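Local coordinates for protein glutathione S-transferase (Bombyx mori, PDB 4E8H) that binds glutathione as a homodimer and probably transfers it to electrophilic substrates, as glutathione S-transferases of the delta class do, at residues T109-L112 / R113-L117; D134-D137 / E138-W142. One frame throughout, in Å; residues are numbered along the deposited sequence.

Interaction 1 (T109-L112 / R113-L117); sequences TLYL and RYLNL
Leu115 lies over one face of the Tyr111 ring, one turn further along helix 93-124 of the all-helical C-terminal domain of the glutathione transferase fold. Leu115 CG stands 4.1 Å from the centroid of the Tyr111 ring, a CH-pi contact 27° off the ring normal. The two methyl groups of Leu115 reach different parts of the ring: CD1 sits 3.5 Å from CE2 of Tyr111, and CD2 lies near CZ and OH of Tyr111. Tyr111 CG is anti to its own backbone N (chi1 -171°), and Leu115 CG is anti to its carbonyl carbon, which brings the two side chains together. Tyr114 approaches the same ring obliquely, with its CD2 3.9 Å from CE1 of Tyr111. The two ring planes differ by 23°, but the rings are slid apart and barely overlap, with centroids 5.7 Å apart.

Arg113 runs out beside Thr109, and both side chains point the same way. CG2 of Thr109 covers one face of the guanidinium, 3.8 Å from NE of Arg113. Further out, NH1 of Arg113 meets Glu138 in a salt bridge and hydrogen-bonds to the carbonyl of Lys135. Leu112 packs on Leu112 of the second subunit, so this turn of the helix also reaches the dimer interface.

Tyr111 touches Pro16 and Pro17 of helix 16-27, and the nearest atoms of its side chain and the bound glutathione are about 5 Å apart. This part of the helix therefore lies beside the ligand pocket. The backbone holds the spacing of these side chains with successive i to i+4 hydrogen bonds. In one of them, Leu115 N gives its hydrogen to Tyr111 O at 2.9 Å.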
ATOM      1  N   THR B 109      -6.174  -4.740  -0.387  1.00  7.51           N
ATOM      2  CA  THR B 109      -7.135  -5.801  -0.684  1.00  7.40           C
ATOM      3  C   THR B 109      -7.375  -6.732   0.509  1.00  7.27           C
ATOM      4  O   THR B 109      -8.445  -6.692   1.118  1.00  7.28           O
ATOM      5  CB  THR B 109      -6.724  -6.606  -1.947  1.00  7.39           C
ATOM      6  OG1 THR B 109      -6.562  -5.707  -3.052  1.00  7.55           O
ATOM      7  CG2 THR B 109      -7.779  -7.651  -2.304  1.00  7.49           C
ATOM      8  N   LEU B 110      -6.379  -7.555   0.841  1.00  7.04           N
ATOM      9  CA  LEU B 110      -6.538  -8.596   1.863  1.00  6.83           C
ATOM     10  C   LEU B 110      -6.817  -8.041   3.256  1.00  6.62           C
ATOM     11  O   LEU B 110      -7.823  -8.397   3.875  1.00  6.46           O
ATOM     12  CB  LEU B 110      -5.321  -9.534   1.901  1.00  6.84           C
ATOM     13  CG  LEU B 110      -5.452 -10.780   2.790  1.00  6.92           C
ATOM     14  CD1 LEU B 110      -6.403 -11.806   2.177  1.00  7.26           C
ATOM     15  CD2 LEU B 110      -4.093 -11.412   3.056  1.00  6.96           C
ATOM     16  N   TYR B 111      -5.927  -7.181   3.746  1.00  6.47           N
ATOM     17  CA  TYR B 111      -6.065  -6.643   5.094  1.00  6.41           C
ATOM     18  C   TYR B 111      -7.314  -5.779   5.249  1.00  6.36           C
ATOM     19  O   TYR B 111      -7.995  -5.847   6.273  1.00  6.30           O
ATOM     20  CB  TYR B 111      -4.819  -5.866   5.522  1.00  6.35           C
ATOM     21  CG  TYR B 111      -4.847  -5.493   6.981  1.00  6.84           C
ATOM     22  CD1 TYR B 111      -4.718  -6.470   7.968  1.00  7.25           C
ATOM     23  CD2 TYR B 111      -5.023  -4.169   7.381  1.00  6.97           C
ATOM     24  CE1 TYR B 111      -4.756  -6.140   9.313  1.00  7.70           C
ATOM     25  CE2 TYR B 111      -5.057  -3.826   8.728  1.00  7.47           C
ATOM     26  CZ  TYR B 111      -4.925  -4.817   9.687  1.00  7.78           C
ATOM     27  OH  TYR B 111      -4.961  -4.493  11.022  1.00  8.24           O
ATOM     28  N   LEU B 112      -7.605  -4.973   4.230  1.00  6.50           N
ATOM     29  CA  LEU B 112      -8.795  -4.125   4.226  1.00  6.62           C
ATOM     30  C   LEU B 112     -10.083  -4.943   4.326  1.00  6.80           C
ATOM     31  O   LEU B 112     -10.965  -4.623   5.128  1.00  6.76           O
ATOM     32  CB  LEU B 112      -8.821  -3.233   2.979  1.00  6.62           C
ATOM     33  CG  LEU B 112     -10.077  -2.395   2.712  1.00  6.54           C
ATOM     34  CD1 LEU B 112     -10.336  -1.380   3.828  1.00  6.48           C
ATOM     35  CD2 LEU B 112      -9.969  -1.697   1.365  1.00  6.66           C
ATOM     36  N   ARG B 113     -10.181  -5.992   3.509  1.00  7.07           N
ATOM     37  CA  ARG B 113     -11.343  -6.886   3.522  1.00  7.39           C
ATOM     38  C   ARG B 113     -11.442  -7.688   4.821  1.00  7.63           C
ATOM     39  O   ARG B 113     -12.546  -7.983   5.287  1.00  7.68           O
ATOM     40  CB  ARG B 113     -11.338  -7.812   2.302  1.00  7.37           C
ATOM     41  CG  ARG B 113     -11.810  -7.133   1.020  1.00  7.24           C
ATOM     42  CD  ARG B 113     -11.276  -7.839  -0.217  1.00  7.11           C
ATOM     43  NE  ARG B 113     -11.455  -7.034  -1.425  1.00  7.27           N
ATOM     44  CZ  ARG B 113     -12.085  -7.439  -2.525  1.00  7.17           C
ATOM     45  NH1 ARG B 113     -12.604  -8.658  -2.599  1.00  7.24           N
ATOM     46  NH2 ARG B 113     -12.185  -6.622  -3.565  1.00  7.04           N
ATOM     47  N   TYR B 114     -10.287  -8.035   5.391  1.00  7.96           N
ATOM     48  CA  TYR B 114     -10.214  -8.634   6.726  1.00  8.29           C
ATOM     49  C   TYR B 114     -10.816  -7.686   7.763  1.00  8.80           C
ATOM     50  O   TYR B 114     -11.639  -8.099   8.585  1.00  8.64           O
ATOM     51  CB  TYR B 114      -8.761  -8.988   7.089  1.00  8.16           C
ATOM     52  CG  TYR B 114      -8.511  -9.197   8.574  1.00  7.99           C
ATOM     53  CD1 TYR B 114      -8.680 -10.450   9.161  1.00  7.80           C
ATOM     54  CD2 TYR B 114      -8.100  -8.139   9.391  1.00  8.01           C
ATOM     55  CE1 TYR B 114      -8.454 -10.646  10.522  1.00  8.23           C
ATOM     56  CE2 TYR B 114      -7.875  -8.321  10.753  1.00  8.27           C
ATOM     57  CZ  TYR B 114      -8.052  -9.578  11.311  1.00  8.56           C
ATOM     58  OH  TYR B 114      -7.828  -9.771  12.655  1.00  8.79           O
ATOM     59  N   LEU B 115     -10.400  -6.419   7.715  1.00  9.48           N
ATOM     60  CA  LEU B 115     -10.908  -5.390   8.627  1.00 10.37           C
ATOM     61  C   LEU B 115     -12.410  -5.186   8.492  1.00 10.96           C
ATOM     62  O   LEU B 115     -13.114  -5.091   9.495  1.00 11.11           O
ATOM     63  CB  LEU B 115     -10.197  -4.051   8.406  1.00 10.25           C
ATOM     64  CG  LEU B 115      -8.770  -3.849   8.916  1.00 10.28           C
ATOM     65  CD1 LEU B 115      -8.273  -2.484   8.463  1.00 10.14           C
ATOM     66  CD2 LEU B 115      -8.677  -3.978  10.436  1.00 10.24           C
ATOM     67  N   ASN B 116     -12.894  -5.114   7.253  1.00 11.82           N
ATOM     68  CA  ASN B 116     -14.317  -4.897   6.992  1.00 12.70           C
ATOM     69  C   ASN B 116     -15.200  -6.041   7.491  1.00 13.24           C
ATOM     70  O   ASN B 116     -16.317  -5.811   7.962  1.00 13.29           O
ATOM     71  CB  ASN B 116     -14.562  -4.625   5.504  1.00 12.69           C
ATOM     72  CG  ASN B 116     -14.026  -3.271   5.057  1.00 13.12           C
ATOM     73  OD1 ASN B 116     -13.680  -2.417   5.876  1.00 13.62           O
ATOM     74  ND2 ASN B 116     -13.959  -3.072   3.747  1.00 13.47           N
ATOM     75  N   LEU B 117     -14.686  -7.265   7.398  1.00 13.93           N
ATOM     76  CA  LEU B 117     -15.386  -8.439   7.918  1.00 14.69           C
ATOM     77  C   LEU B 117     -15.330  -8.533   9.449  1.00 15.33           C
ATOM     78  O   LEU B 117     -16.366  -8.685  10.099  1.00 15.42           O
ATOM     79  CB  LEU B 117     -14.849  -9.729   7.278  1.00 14.55           C
ATOM     80  CG  LEU B 117     -15.378 -11.088   7.765  1.00 14.37           C
ATOM     81  CD1 LEU B 117     -16.900 -11.193   7.667  1.00 13.66           C
ATOM     82  CD2 LEU B 117     -14.718 -12.225   7.001  1.00 14.13           C
TER

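Interaction 2 (D134-D137 / E138-W142); sequences DKFD and EALGW
Four successive i to i+4 backbone hydrogen bonds join 134-137 to 138-142 as regular alpha helix, part of helix 130-146 in the C-terminal domain of the glutathione transferase fold. The longest is Ala139 N to Lys135 O at 3.3 Å.

On the buried side, Leu140 CG lies over one face of the Phe136 ring. CD1 of Leu140 approaches CE2 of Phe136 at 3.8 Å, and CD2 of Leu140 comes near CZ of Phe136. The phenyl group leaves the backbone with CG anti to N (chi1 -177°), which carries its far rim along the helix to Leu140. Both residues also pack on Ile172 of helix 160-174, and Phe136 reaches Leu110 and Tyr114 of helix 93-124.

The solvent-facing side is polar. NZ of Lys135 and OE1 of Glu138 are 4.3 Å apart, too far for a salt bridge. Two waters span the gap, each accepting from the lysine and donating to the carboxylate, although the second donation is weak. OE1 of Glu138 is also held by Arg113, whose positive charge probably helps to stabilise the carboxylate. Asp137 turns to another neighbour: the hydroxyl of Tyr177 hydrogen-bonds to its OD1. In the stronger water bridge, the water lies 3.0 Å from Lys135 NZ and 2.7 Å from Glu138 OE1.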
ATOM      1  N   ASP B 134     -17.967 -12.600   1.770  1.00 11.34           N
ATOM      2  CA  ASP B 134     -17.810 -12.902   0.342  1.00 10.83           C
ATOM      3  C   ASP B 134     -16.632 -12.154  -0.280  1.00 10.47           C
ATOM      4  O   ASP B 134     -15.850 -12.741  -1.031  1.00 10.35           O
ATOM      5  CB  ASP B 134     -19.095 -12.590  -0.432  1.00 10.87           C
ATOM      6  CG  ASP B 134     -20.195 -13.609  -0.190  1.00 10.97           C
ATOM      7  OD1 ASP B 134     -19.940 -14.640   0.468  1.00 10.39           O
ATOM      8  OD2 ASP B 134     -21.327 -13.369  -0.659  1.00 11.79           O
ATOM      9  N   LYS B 135     -16.512 -10.865   0.039  1.00 10.08           N
ATOM     10  CA  LYS B 135     -15.393 -10.041  -0.428  1.00  9.86           C
ATOM     11  C   LYS B 135     -14.051 -10.565   0.070  1.00  9.37           C
ATOM     12  O   LYS B 135     -13.095 -10.654  -0.702  1.00  9.38           O
ATOM     13  CB  LYS B 135     -15.566  -8.576  -0.009  1.00 10.04           C
ATOM     14  CG  LYS B 135     -16.824  -7.896  -0.549  1.00 11.17           C
ATOM     15  CD  LYS B 135     -16.929  -7.963  -2.074  1.00 13.02           C
ATOM     16  CE  LYS B 135     -16.123  -6.865  -2.754  1.00 14.12           C
ATOM     17  NZ  LYS B 135     -16.639  -6.618  -4.155  1.00 14.83           N
ATOM     18  N   PHE B 136     -13.984 -10.906   1.356  1.00  8.79           N
ATOM     19  CA  PHE B 136     -12.765 -11.457   1.939  1.00  8.34           C
ATOM     20  C   PHE B 136     -12.400 -12.803   1.314  1.00  8.11           C
ATOM     21  O   PHE B 136     -11.241 -13.035   0.962  1.00  8.00           O
ATOM     22  CB  PHE B 136     -12.879 -11.586   3.463  1.00  8.25           C
ATOM     23  CG  PHE B 136     -11.621 -12.088   4.118  1.00  7.97           C
ATOM     24  CD1 PHE B 136     -10.466 -11.309   4.115  1.00  7.55           C
ATOM     25  CD2 PHE B 136     -11.584 -13.340   4.726  1.00  7.45           C
ATOM     26  CE1 PHE B 136      -9.292 -11.768   4.711  1.00  7.55           C
ATOM     27  CE2 PHE B 136     -10.415 -13.807   5.329  1.00  7.56           C
ATOM     28  CZ  PHE B 136      -9.267 -13.018   5.320  1.00  7.30           C
ATOM     29  N   ASP B 137     -13.398 -13.675   1.174  1.00  7.90           N
ATOM     30  CA  ASP B 137     -13.234 -14.997   0.563  1.00  7.85           C
ATOM     31  C   ASP B 137     -12.698 -14.909  -0.867  1.00  7.66           C
ATOM     32  O   ASP B 137     -11.887 -15.741  -1.284  1.00  7.54           O
ATOM     33  CB  ASP B 137     -14.566 -15.758   0.559  1.00  7.96           C
ATOM     34  CG  ASP B 137     -15.136 -15.976   1.955  1.00  8.56           C
ATOM     35  OD1 ASP B 137     -14.376 -15.929   2.945  1.00  9.18           O
ATOM     36  OD2 ASP B 137     -16.361 -16.200   2.058  1.00  9.46           O
ATOM     37  N   GLU B 138     -13.166 -13.903  -1.607  1.00  7.55           N
ATOM     38  CA  GLU B 138     -12.699 -13.631  -2.967  1.00  7.60           C
ATOM     39  C   GLU B 138     -11.198 -13.340  -2.978  1.00  7.48           C
ATOM     40  O   GLU B 138     -10.477 -13.811  -3.860  1.00  7.50           O
ATOM     41  CB  GLU B 138     -13.479 -12.456  -3.578  1.00  7.63           C
ATOM     42  CG  GLU B 138     -13.169 -12.184  -5.056  1.00  8.39           C
ATOM     43  CD  GLU B 138     -13.800 -10.900  -5.585  1.00  9.30           C
ATOM     44  OE1 GLU B 138     -13.895  -9.909  -4.828  1.00  9.55           O
ATOM     45  OE2 GLU B 138     -14.187 -10.879  -6.772  1.00  9.68           O
ATOM     46  N   ALA B 139     -10.743 -12.570  -1.990  1.00  7.33           N
ATOM     47  CA  ALA B 139      -9.326 -12.236  -1.834  1.00  7.22           C
ATOM     48  C   ALA B 139      -8.479 -13.449  -1.447  1.00  7.19           C
ATOM     49  O   ALA B 139      -7.330 -13.567  -1.879  1.00  7.11           O
ATOM     50  CB  ALA B 139      -9.153 -11.115  -0.816  1.00  7.19           C
ATOM     51  N   LEU B 140      -9.046 -14.343  -0.635  1.00  7.09           N
ATOM     52  CA  LEU B 140      -8.381 -15.602  -0.289  1.00  7.11           C
ATOM     53  C   LEU B 140      -8.196 -16.501  -1.515  1.00  6.90           C
ATOM     54  O   LEU B 140      -7.182 -17.185  -1.634  1.00  6.92           O
ATOM     55  CB  LEU B 140      -9.127 -16.355   0.822  1.00  7.16           C
ATOM     56  CG  LEU B 140      -8.996 -15.890   2.282  1.00  7.63           C
ATOM     57  CD1 LEU B 140      -9.734 -16.853   3.204  1.00  7.82           C
ATOM     58  CD2 LEU B 140      -7.537 -15.756   2.727  1.00  7.84           C
ATOM     59  N   GLY B 141      -9.176 -16.491  -2.419  1.00  6.80           N
ATOM     60  CA  GLY B 141      -9.074 -17.210  -3.692  1.00  6.60           C
ATOM     61  C   GLY B 141      -7.938 -16.679  -4.550  1.00  6.57           C
ATOM     62  O   GLY B 141      -7.182 -17.456  -5.140  1.00  6.50           O
ATOM     63  N   TRP B 142      -7.822 -15.351  -4.611  1.00  6.44           N
ATOM     64  CA  TRP B 142      -6.705 -14.698  -5.293  1.00  6.49           C
ATOM     65  C   TRP B 142      -5.349 -15.056  -4.675  1.00  6.43           C
ATOM     66  O   TRP B 142      -4.409 -15.385  -5.401  1.00  6.52           O
ATOM     67  CB  TRP B 142      -6.883 -13.177  -5.318  1.00  6.50           C
ATOM     68  CG  TRP B 142      -8.032 -12.684  -6.157  1.00  6.76           C
ATOM     69  CD1 TRP B 142      -8.559 -13.278  -7.272  1.00  6.65           C
ATOM     70  CD2 TRP B 142      -8.771 -11.469  -5.966  1.00  6.90           C
ATOM     71  NE1 TRP B 142      -9.590 -12.520  -7.771  1.00  7.07           N
ATOM     72  CE2 TRP B 142      -9.739 -11.403  -6.993  1.00  6.96           C
ATOM     73  CE3 TRP B 142      -8.714 -10.434  -5.022  1.00  6.96           C
ATOM     74  CZ2 TRP B 142     -10.646 -10.340  -7.104  1.00  7.16           C
ATOM     75  CZ3 TRP B 142      -9.614  -9.376  -5.133  1.00  7.11           C
ATOM     76  CH2 TRP B 142     -10.567  -9.340  -6.167  1.00  7.17           C
TER
HETATM   77  O   HOH W   1     -14.036  -7.288  -5.593  1.00 36.70           O
HETATM   78  O   HOH W   2     -17.190  -9.403  -5.254  1.00 40.45           O

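Interactions 1 and 2 lie on helices 93-124 and 130-146, which follow each other in the chain, and interaction 1 comes first. Their centres are about 10 Å apart, on the same side of the chain's centre and within the C-terminal domain. The two sites touch directly. NH1 of Arg113 forms a salt bridge with OE1 of Glu138 at 2.9 Å. The same NH1 of Arg113 is 2.8 Å from O of Lys135, a probable hydrogen bond. Beside this polar link, the Phe136 ring packs against the backbone of Leu110 and Tyr114. The pair thus joins neighbouring helices of one bundle. Interaction 1 borders the glutathione pocket through Tyr111, while interaction 2 lies farther from the chain's centre.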